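Local coordinates for esterase LipW (Mycobacterium marinum, PDB 3QH4), which probably hydrolyses ester bonds as a mycobacterial esterase of the alpha/beta hydrolase fold, with strict selectivity for its substrates, at residues T7-L15 against S206-F214; T250-R261 against S277-H288. One frame throughout, in Å; residues are numbered along the deposited sequence.

Interaction 1: T7-L15 against S206-F214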
loop_
_atom_site.group_PDB
_atom_site.type_symbol
_atom_site.label_atom_id
_atom_site.label_comp_id
_atom_site.label_asym_id
_atom_site.label_seq_id
_atom_site.Cartn_x
_atom_site.Cartn_y
_atom_site.Cartn_z
ATOM N N THR A 7 13.817 3.421 21.680
ATOM C CA THR A 7 12.547 3.886 21.097
ATOM C C THR A 7 12.523 5.373 20.693
ATOM O O THR A 7 11.671 5.780 19.899
ATOM C CB THR A 7 11.319 3.605 22.045
ATOM O OG1 THR A 7 11.404 2.265 22.535
ATOM C CG2 THR A 7 10.000 3.745 21.270
ATOM N N GLN A 8 13.423 6.180 21.241
ATOM C CA GLN A 8 13.403 7.620 20.989
ATOM C C GLN A 8 13.729 7.892 19.521
ATOM O O GLN A 8 14.751 7.420 19.037
ATOM C CB GLN A 8 14.453 8.292 21.862
ATOM C CG GLN A 8 14.312 9.788 21.935
ATOM C CD GLN A 8 13.084 10.216 22.730
ATOM O OE1 GLN A 8 12.655 9.536 23.687
ATOM N NE2 GLN A 8 12.506 11.346 22.335
ATOM N N PRO A 9 12.859 8.628 18.806
ATOM C CA PRO A 9 13.081 8.790 17.356
ATOM C C PRO A 9 14.095 9.840 16.951
ATOM O O PRO A 9 14.272 10.864 17.656
ATOM C CB PRO A 9 11.705 9.224 16.820
ATOM C CG PRO A 9 11.027 9.893 18.010
ATOM C CD PRO A 9 11.570 9.177 19.259
ATOM N N GLU A 10 14.716 9.604 15.797
ATOM C CA GLU A 10 15.656 10.571 15.197
ATOM C C GLU A 10 14.971 11.394 14.144
ATOM O O GLU A 10 13.942 10.984 13.574
ATOM C CB GLU A 10 16.901 9.876 14.603
ATOM C CG GLU A 10 17.726 9.112 15.652
ATOM C CD GLU A 10 18.907 8.347 15.055
ATOM O OE1 GLU A 10 19.213 8.569 13.837
ATOM O OE2 GLU A 10 19.501 7.541 15.806
ATOM N N ALA A 11 15.569 12.554 13.873
ATOM C CA ALA A 11 15.201 13.453 12.765
ATOM C C ALA A 11 13.847 14.127 12.969
ATOM O O ALA A 11 13.234 14.599 12.011
ATOM C CB ALA A 11 15.212 12.706 11.392
ATOM N N VAL A 12 13.388 14.206 14.214
ATOM C CA VAL A 12 12.065 14.803 14.449
ATOM C C VAL A 12 12.022 16.289 14.082
ATOM O O VAL A 12 10.955 16.809 13.731
ATOM C CB VAL A 12 11.529 14.529 15.874
ATOM C CG1 VAL A 12 11.483 13.032 16.111
ATOM C CG2 VAL A 12 12.351 15.238 16.915
ATOM N N ASP A 13 13.172 16.954 14.144
ATOM C CA ASP A 13 13.271 18.365 13.782
ATOM C C ASP A 13 12.965 18.587 12.299
ATOM O O ASP A 13 12.656 19.718 11.893
ATOM C CB ASP A 13 14.654 18.947 14.150
ATOM C CG ASP A 13 15.825 18.274 13.412
ATOM O OD1 ASP A 13 15.884 17.029 13.348
ATOM O OD2 ASP A 13 16.708 19.028 12.905
ATOM N N ARG A 14 13.056 17.515 11.495
ATOM C CA ARG A 14 12.840 17.642 10.059
ATOM C C ARG A 14 11.383 17.418 9.678
ATOM O O ARG A 14 11.037 17.455 8.499
ATOM C CB ARG A 14 13.779 16.697 9.306
ATOM C CG ARG A 14 15.233 17.212 9.436
ATOM C CD ARG A 14 16.262 16.280 8.892
ATOM N NE ARG A 14 16.233 16.171 7.433
ATOM C CZ ARG A 14 16.914 15.227 6.778
ATOM N NH1 ARG A 14 17.661 14.332 7.458
ATOM N NH2 ARG A 14 16.835 15.158 5.459
ATOM N N LEU A 15 10.528 17.212 10.681
ATOM C CA LEU A 15 9.094 16.985 10.432
ATOM C C LEU A 15 8.333 18.247 10.730
ATOM O O LEU A 15 8.722 19.026 11.591
ATOM C CB LEU A 15 8.552 15.873 11.348
ATOM C CG LEU A 15 9.251 14.510 11.249
ATOM C CD1 LEU A 15 8.628 13.504 12.173
ATOM C CD2 LEU A 15 9.175 14.022 9.793
ATOM N N SER A 206 19.817 4.065 5.544
ATOM C CA SER A 206 20.829 4.288 6.588
ATOM C C SER A 206 20.626 5.631 7.283
ATOM O O SER A 206 20.700 5.740 8.513
ATOM C CB SER A 206 22.234 4.163 5.976
ATOM O OG SER A 206 22.373 2.887 5.304
ATOM N N GLU A 207 20.363 6.679 6.505
ATOM C CA GLU A 207 20.153 7.991 7.096
ATOM C C GLU A 207 18.978 7.951 8.073
ATOM O O GLU A 207 19.041 8.518 9.186
ATOM C CB GLU A 207 19.840 9.004 6.001
ATOM C CG GLU A 207 19.597 10.397 6.573
ATOM C CD GLU A 207 19.387 11.464 5.527
ATOM O OE1 GLU A 207 19.148 11.140 4.349
ATOM O OE2 GLU A 207 19.386 12.658 5.933
ATOM N N PHE A 208 17.890 7.306 7.643
ATOM C CA PHE A 208 16.703 7.210 8.449
ATOM C C PHE A 208 16.609 5.847 9.144
ATOM O O PHE A 208 15.550 5.217 9.171
ATOM C CB PHE A 208 15.472 7.535 7.603
ATOM C CG PHE A 208 15.536 8.894 6.964
ATOM C CD1 PHE A 208 15.866 10.016 7.722
ATOM C CD2 PHE A 208 15.306 9.042 5.601
ATOM C CE1 PHE A 208 15.945 11.294 7.124
ATOM C CE2 PHE A 208 15.363 10.297 4.994
ATOM C CZ PHE A 208 15.696 11.425 5.753
ATOM N N ARG A 209 17.733 5.423 9.736
ATOM C CA ARG A 209 17.803 4.183 10.466
ATOM C C ARG A 209 16.869 4.232 11.657
ATOM O O ARG A 209 16.527 3.177 12.197
ATOM C CB ARG A 209 19.243 3.902 10.963
ATOM C CG ARG A 209 19.836 5.013 11.873
ATOM C CD ARG A 209 21.328 4.793 12.191
ATOM N NE ARG A 209 22.167 5.130 11.024
ATOM C CZ ARG A 209 23.508 5.178 11.029
ATOM N NH1 ARG A 209 24.215 4.871 12.123
ATOM N NH2 ARG A 209 24.142 5.549 9.930
ATOM N N ALA A 210 16.451 5.436 12.081
ATOM C CA ALA A 210 15.755 5.524 13.404
ATOM C C ALA A 210 14.704 6.610 13.504
ATOM O O ALA A 210 14.375 7.114 14.589
ATOM C CB ALA A 210 16.796 5.643 14.535
ATOM N N THR A 211 14.156 6.947 12.355
ATOM C CA THR A 211 13.014 7.848 12.304
ATOM C C THR A 211 11.795 7.262 13.037
ATOM O O THR A 211 11.660 6.028 13.188
ATOM C CB THR A 211 12.634 8.110 10.816
ATOM O OG1 THR A 211 12.701 6.883 10.068
ATOM C CG2 THR A 211 13.595 9.118 10.211
ATOM N N PRO A 212 10.863 8.140 13.460
ATOM C CA PRO A 212 9.621 7.630 14.035
ATOM C C PRO A 212 8.758 6.882 13.001
ATOM O O PRO A 212 8.961 7.047 11.798
ATOM C CB PRO A 212 8.900 8.897 14.489
ATOM C CG PRO A 212 9.380 9.977 13.532
ATOM C CD PRO A 212 10.804 9.584 13.147
ATOM N N ALA A 213 7.838 6.059 13.506
ATOM C CA ALA A 213 6.786 5.353 12.728
ATOM C C ALA A 213 7.299 4.157 11.931
ATOM O O ALA A 213 6.798 3.041 12.097
ATOM C CB ALA A 213 5.957 6.329 11.857
ATOM N N PHE A 214 8.305 4.386 11.092
ATOM C CA PHE A 214 9.036 3.294 10.458
ATOM C C PHE A 214 10.428 3.795 10.154
ATOM O O PHE A 214 10.644 4.994 9.931
ATOM C CB PHE A 214 8.369 2.798 9.163
ATOM C CG PHE A 214 8.499 1.294 8.975
ATOM C CD1 PHE A 214 7.634 0.424 9.650
ATOM C CD2 PHE A 214 9.494 0.770 8.153
ATOM C CE1 PHE A 214 7.762 -0.984 9.493
ATOM C CE2 PHE A 214 9.639 -0.617 7.970
ATOM C CZ PHE A 214 8.793 -1.495 8.646
HETATM O O HOH W 1 17.633 8.054 11.583
HETATM O O HOH W 2 17.579 13.468 3.647
#
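OE2 of E207 takes a salt-bridge hydrogen bond of 2.8 Å from NH1 of R14; the oxygen lies in the guanidinium plane but is itself met from 41° above the carboxylate plane. Water 2 closes the ring, accepting from NH2 of R14 and donating to OE1 of E207. The two side chains meet at about a right angle: the E207 chain runs out extended, with CG anti to the backbone N (chi1 179°), while the arginine bends at chi3. NH1 of R14 also lies 3.5 Å from CE1 of F208, at the edge of that ring.

Farther along, the backbones pair directly. N of E10 donates to O of A210 at 2.8 Å, nearly straight at 173°, and CA of T211 approaches O of E10. The extended E10 chain carries its carboxylate across CB of A210, and its OE1 takes a bond from water 1, which also donates to O of E207 and accepts from N of A210. P212 meets two apolar partners, its CB 3.7 Å from CB of P9 and its CG 3.9 Å from CD1 of L15.

The N-terminal loop is thus joined to the end of helix 203-207 and the loop that follows it by charge, water and proline packing, and the direct bond at OE2 and the water between NH2 and OE1 together hold guanidinium and carboxylate in place.

Interaction 2: T250-R261 against S277-H288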
loop_
_atom_site.group_PDB
_atom_site.type_symbol
_atom_site.label_atom_id
_atom_site.label_comp_id
_atom_site.label_asym_id
_atom_site.label_seq_id
_atom_site.Cartn_x
_atom_site.Cartn_y
_atom_site.Cartn_z
ATOM N N THR A 250 1.593 5.131 -13.734
ATOM C CA THR A 250 1.878 5.048 -12.296
ATOM C C THR A 250 1.729 6.405 -11.603
ATOM O O THR A 250 2.081 7.440 -12.204
ATOM C CB THR A 250 3.333 4.551 -12.115
ATOM O OG1 THR A 250 3.437 3.230 -12.663
ATOM C CG2 THR A 250 3.768 4.504 -10.614
ATOM N N LEU A 251 1.182 6.387 -10.374
ATOM C CA LEU A 251 1.347 7.486 -9.414
ATOM C C LEU A 251 2.158 6.897 -8.288
ATOM O O LEU A 251 1.778 5.868 -7.718
ATOM C CB LEU A 251 0.016 7.999 -8.866
ATOM C CG LEU A 251 0.188 8.963 -7.684
ATOM C CD1 LEU A 251 0.850 10.321 -8.112
ATOM C CD2 LEU A 251 -1.194 9.226 -7.041
ATOM N N ILE A 252 3.275 7.547 -7.966
ATOM C CA ILE A 252 4.120 7.069 -6.870
ATOM C C ILE A 252 4.455 8.231 -5.946
ATOM O O ILE A 252 4.913 9.289 -6.400
ATOM C CB ILE A 252 5.364 6.301 -7.437
ATOM C CG1 ILE A 252 6.250 5.773 -6.299
ATOM C CG2 ILE A 252 6.210 7.179 -8.386
ATOM C CD1 ILE A 252 7.400 4.817 -6.806
ATOM N N THR A 253 4.261 8.029 -4.638
ATOM C CA THR A 253 4.347 9.133 -3.695
ATOM C C THR A 253 5.175 8.710 -2.477
ATOM O O THR A 253 5.271 7.505 -2.174
ATOM C CB THR A 253 2.923 9.538 -3.230
ATOM O OG1 THR A 253 2.195 8.372 -2.799
ATOM C CG2 THR A 253 2.146 10.226 -4.363
ATOM N N CYS A 254 5.804 9.673 -1.789
ATOM C CA CYS A 254 6.520 9.334 -0.552
ATOM C C CYS A 254 6.848 10.593 0.223
ATOM O O CYS A 254 7.085 11.635 -0.386
ATOM C CB CYS A 254 7.832 8.618 -0.916
ATOM S SG CYS A 254 8.530 7.685 0.470
ATOM N N GLY A 255 6.838 10.506 1.562
ATOM C CA GLY A 255 7.349 11.609 2.403
ATOM C C GLY A 255 8.868 11.630 2.304
ATOM O O GLY A 255 9.477 10.608 2.043
ATOM N N GLU A 256 9.485 12.791 2.530
ATOM C CA GLU A 256 10.942 12.887 2.375
ATOM C C GLU A 256 11.701 12.306 3.554
ATOM O O GLU A 256 12.875 11.940 3.406
ATOM C CB GLU A 256 11.401 14.326 2.121
ATOM C CG GLU A 256 11.150 15.244 3.301
ATOM C CD GLU A 256 11.810 16.611 3.173
ATOM O OE1 GLU A 256 12.770 16.745 2.383
ATOM O OE2 GLU A 256 11.370 17.545 3.884
ATOM N N ILE A 257 11.056 12.226 4.716
ATOM C CA ILE A 257 11.764 11.752 5.931
ATOM C C ILE A 257 11.361 10.305 6.155
ATOM O O ILE A 257 10.722 9.946 7.148
ATOM C CB ILE A 257 11.500 12.684 7.183
ATOM C CG1 ILE A 257 11.731 14.166 6.844
ATOM C CG2 ILE A 257 12.351 12.275 8.443
ATOM C CD1 ILE A 257 13.126 14.464 6.271
ATOM N N ASP A 258 11.815 9.462 5.235
ATOM C CA ASP A 258 11.266 8.106 5.123
ATOM C C ASP A 258 12.405 7.241 4.584
ATOM O O ASP A 258 12.985 7.563 3.533
ATOM C CB ASP A 258 10.072 8.142 4.156
ATOM C CG ASP A 258 9.356 6.776 4.020
ATOM O OD1 ASP A 258 10.004 5.717 4.136
ATOM O OD2 ASP A 258 8.130 6.766 3.748
ATOM N N PRO A 259 12.736 6.148 5.285
ATOM C CA PRO A 259 13.795 5.285 4.756
ATOM C C PRO A 259 13.550 4.794 3.324
ATOM O O PRO A 259 14.527 4.522 2.628
ATOM C CB PRO A 259 13.836 4.117 5.768
ATOM C CG PRO A 259 12.366 4.034 6.272
ATOM C CD PRO A 259 12.045 5.530 6.441
ATOM N N PHE A 260 12.291 4.691 2.877
ATOM C CA PHE A 260 12.000 4.184 1.530
ATOM C C PHE A 260 12.099 5.264 0.455
ATOM O O PHE A 260 11.923 4.981 -0.713
ATOM C CB PHE A 260 10.626 3.520 1.509
ATOM C CG PHE A 260 10.512 2.422 2.525
ATOM C CD1 PHE A 260 11.305 1.277 2.418
ATOM C CD2 PHE A 260 9.660 2.560 3.599
ATOM C CE1 PHE A 260 11.227 0.268 3.437
ATOM C CE2 PHE A 260 9.583 1.575 4.582
ATOM C CZ PHE A 260 10.354 0.441 4.496
ATOM N N ARG A 261 12.452 6.482 0.847
ATOM C CA ARG A 261 12.454 7.574 -0.129
ATOM C C ARG A 261 13.375 7.292 -1.314
ATOM O O ARG A 261 13.002 7.512 -2.461
ATOM C CB ARG A 261 12.898 8.880 0.552
ATOM C CG ARG A 261 13.063 10.037 -0.455
ATOM C CD ARG A 261 13.860 11.140 0.202
ATOM N NE ARG A 261 15.288 10.844 0.348
ATOM C CZ ARG A 261 16.045 11.425 1.269
ATOM N NH1 ARG A 261 15.492 12.241 2.167
ATOM N NH2 ARG A 261 17.350 11.185 1.322
ATOM N N SER A 277 4.375 6.158 -18.213
ATOM C CA SER A 277 3.884 7.478 -17.791
ATOM C C SER A 277 3.803 7.459 -16.267
ATOM O O SER A 277 3.096 6.640 -15.678
ATOM C CB SER A 277 2.523 7.810 -18.398
ATOM O OG SER A 277 2.096 9.091 -17.951
ATOM N N THR A 278 4.539 8.361 -15.636
ATOM C CA THR A 278 4.700 8.332 -14.175
ATOM C C THR A 278 4.498 9.718 -13.587
ATOM O O THR A 278 5.103 10.720 -14.048
ATOM C CB THR A 278 6.141 7.823 -13.806
ATOM O OG1 THR A 278 6.334 6.541 -14.416
ATOM C CG2 THR A 278 6.291 7.624 -12.269
ATOM N N GLU A 279 3.636 9.771 -12.578
ATOM C CA GLU A 279 3.497 10.986 -11.766
ATOM C C GLU A 279 4.178 10.681 -10.447
ATOM O O GLU A 279 3.894 9.656 -9.806
ATOM C CB GLU A 279 2.014 11.328 -11.579
ATOM C CG GLU A 279 1.822 12.582 -10.719
ATOM C CD GLU A 279 0.471 13.244 -10.916
ATOM O OE1 GLU A 279 -0.509 12.514 -11.098
ATOM O OE2 GLU A 279 0.393 14.499 -10.899
ATOM N N LEU A 280 5.074 11.567 -10.024
ATOM C CA LEU A 280 5.846 11.324 -8.811
ATOM C C LEU A 280 5.708 12.516 -7.891
ATOM O O LEU A 280 5.804 13.645 -8.344
ATOM C CB LEU A 280 7.333 11.150 -9.162
ATOM C CG LEU A 280 8.368 11.303 -8.034
ATOM C CD1 LEU A 280 8.256 10.113 -7.066
ATOM C CD2 LEU A 280 9.786 11.407 -8.636
ATOM N N HIS A 281 5.504 12.254 -6.596
ATOM C CA HIS A 281 5.553 13.332 -5.603
ATOM C C HIS A 281 6.316 12.959 -4.348
ATOM O O HIS A 281 6.075 11.878 -3.771
ATOM C CB HIS A 281 4.160 13.774 -5.146
ATOM C CG HIS A 281 4.170 15.133 -4.533
ATOM N ND1 HIS A 281 4.002 16.275 -5.277
ATOM C CD2 HIS A 281 4.353 15.536 -3.254
ATOM C CE1 HIS A 281 4.080 17.328 -4.493
ATOM N NE2 HIS A 281 4.291 16.910 -3.257
ATOM N N ILE A 282 7.204 13.861 -3.928
ATOM C CA ILE A 282 7.862 13.727 -2.626
ATOM C C ILE A 282 7.282 14.844 -1.753
ATOM O O ILE A 282 7.374 16.020 -2.090
ATOM C CB ILE A 282 9.410 13.888 -2.722
ATOM C CG1 ILE A 282 10.020 12.786 -3.605
ATOM C CG2 ILE A 282 10.052 13.847 -1.294
ATOM C CD1 ILE A 282 9.725 11.328 -3.069
ATOM N N PHE A 283 6.703 14.456 -0.616
ATOM C CA PHE A 283 6.074 15.415 0.295
ATOM C C PHE A 283 7.070 15.835 1.358
ATOM O O PHE A 283 7.669 14.977 2.020
ATOM C CB PHE A 283 4.857 14.761 0.975
ATOM C CG PHE A 283 3.714 14.540 0.034
ATOM C CD1 PHE A 283 2.773 15.575 -0.176
ATOM C CD2 PHE A 283 3.562 13.333 -0.625
ATOM C CE1 PHE A 283 1.685 15.377 -1.047
ATOM C CE2 PHE A 283 2.485 13.134 -1.541
ATOM C CZ PHE A 283 1.554 14.176 -1.729
ATOM N N PRO A 284 7.250 17.149 1.523
ATOM C CA PRO A 284 8.273 17.698 2.452
ATOM C C PRO A 284 7.837 17.521 3.923
ATOM O O PRO A 284 6.635 17.472 4.205
ATOM C CB PRO A 284 8.324 19.188 2.048
ATOM C CG PRO A 284 6.914 19.507 1.589
ATOM C CD PRO A 284 6.428 18.207 0.903
ATOM N N ARG A 285 8.811 17.399 4.824
ATOM C CA ARG A 285 8.584 17.434 6.287
ATOM C C ARG A 285 7.614 16.339 6.786
ATOM O O ARG A 285 6.916 16.515 7.778
ATOM C CB ARG A 285 8.143 18.834 6.725
ATOM C CG ARG A 285 8.986 19.955 6.142
ATOM C CD ARG A 285 8.559 21.317 6.699
ATOM N NE ARG A 285 9.045 21.526 8.052
ATOM C CZ ARG A 285 8.523 22.394 8.926
ATOM N NH1 ARG A 285 7.439 23.117 8.627
ATOM N NH2 ARG A 285 9.084 22.524 10.115
ATOM N N ALA A 286 7.619 15.196 6.094
ATOM C CA ALA A 286 6.716 14.094 6.358
ATOM C C ALA A 286 7.479 12.760 6.462
ATOM O O ALA A 286 8.322 12.456 5.628
ATOM C CB ALA A 286 5.637 14.004 5.231
ATOM N N CYS A 287 7.138 11.973 7.481
ATOM C CA CYS A 287 7.710 10.633 7.719
ATOM C C CYS A 287 6.832 9.557 7.138
ATOM O O CYS A 287 5.701 9.832 6.704
ATOM C CB CYS A 287 7.878 10.413 9.242
ATOM S SG CYS A 287 6.303 10.382 10.157
ATOM N N HIS A 288 7.329 8.317 7.084
ATOM C CA HIS A 288 6.469 7.217 6.647
ATOM C C HIS A 288 5.182 7.164 7.467
ATOM O O HIS A 288 5.207 7.290 8.697
ATOM C CB HIS A 288 7.203 5.892 6.833
ATOM C CG HIS A 288 6.636 4.786 6.007
ATOM N ND1 HIS A 288 6.853 4.701 4.653
ATOM C CD2 HIS A 288 5.892 3.702 6.342
ATOM C CE1 HIS A 288 6.267 3.612 4.176
ATOM N NE2 HIS A 288 5.691 2.978 5.187
HETATM O O HOH W 3 9.755 7.547 8.399
#
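Two neighbouring parallel strands of the alpha/beta hydrolase sheet, the ends of a beta-alpha-beta unit crossing through helix 261-273, lead here into what is probably the acid and base of a Ser-His-Asp triad. ND1 of H288 donates to OD2 of D258 at 2.6 Å, on the syn side of the carboxylate but tilted 28° from its plane, with the oxygen in the imidazole plane and the two planes perpendicular. The other oxygen, OD1, accepts from N of F260 at 2.8 Å, a capping bond that fixes the carboxylate's rotation. F260 turns its ring edge to one face of the imidazole, centroids 5.2 Å apart, and NE2 of H288 is hydrogen-bonded to OG of S166.

Behind the site, strands 250-255 and 278-283 share an alternating ladder, from N of T250 on O of S277 to N of E256 on O of F283. CG2 of I252 meets CD1 of L280 on one face, whereas CD1 of L251 lies 3.6 Å from CG of E279 on the other. Past the ladder, E256 (chi1 65°, extended beyond CG) offers OE2 to N of R285, met on its anti side at 2.7 Å, and N of I257 is hydrogen-bonded to O of A286. Water 3 bridges O of I257 and N of H288.

Bonds to both oxygens of D258 and ring packing on H288 orient the pair, consistent with a charge relay toward S166.

Overall arrangement
From the N terminus, the chain first runs through 7-15, and interaction 1 closes a long loop when 206-214 returns to it after most of the central sheet has been laid down. Interaction 2 opens only afterwards and closes a short loop, filled mainly by helix 261-273, so the two follow in series without nesting or crossing. They nevertheless touch: F208 packs on E256 and R261, A213 meets H288, and E207 forms a long, weak ion pair with R261. Through these contacts the N-terminal loop and the end of helix 203-207 are tied to the segments that follow strands 250-255 and 278-283, with the probable catalytic residues.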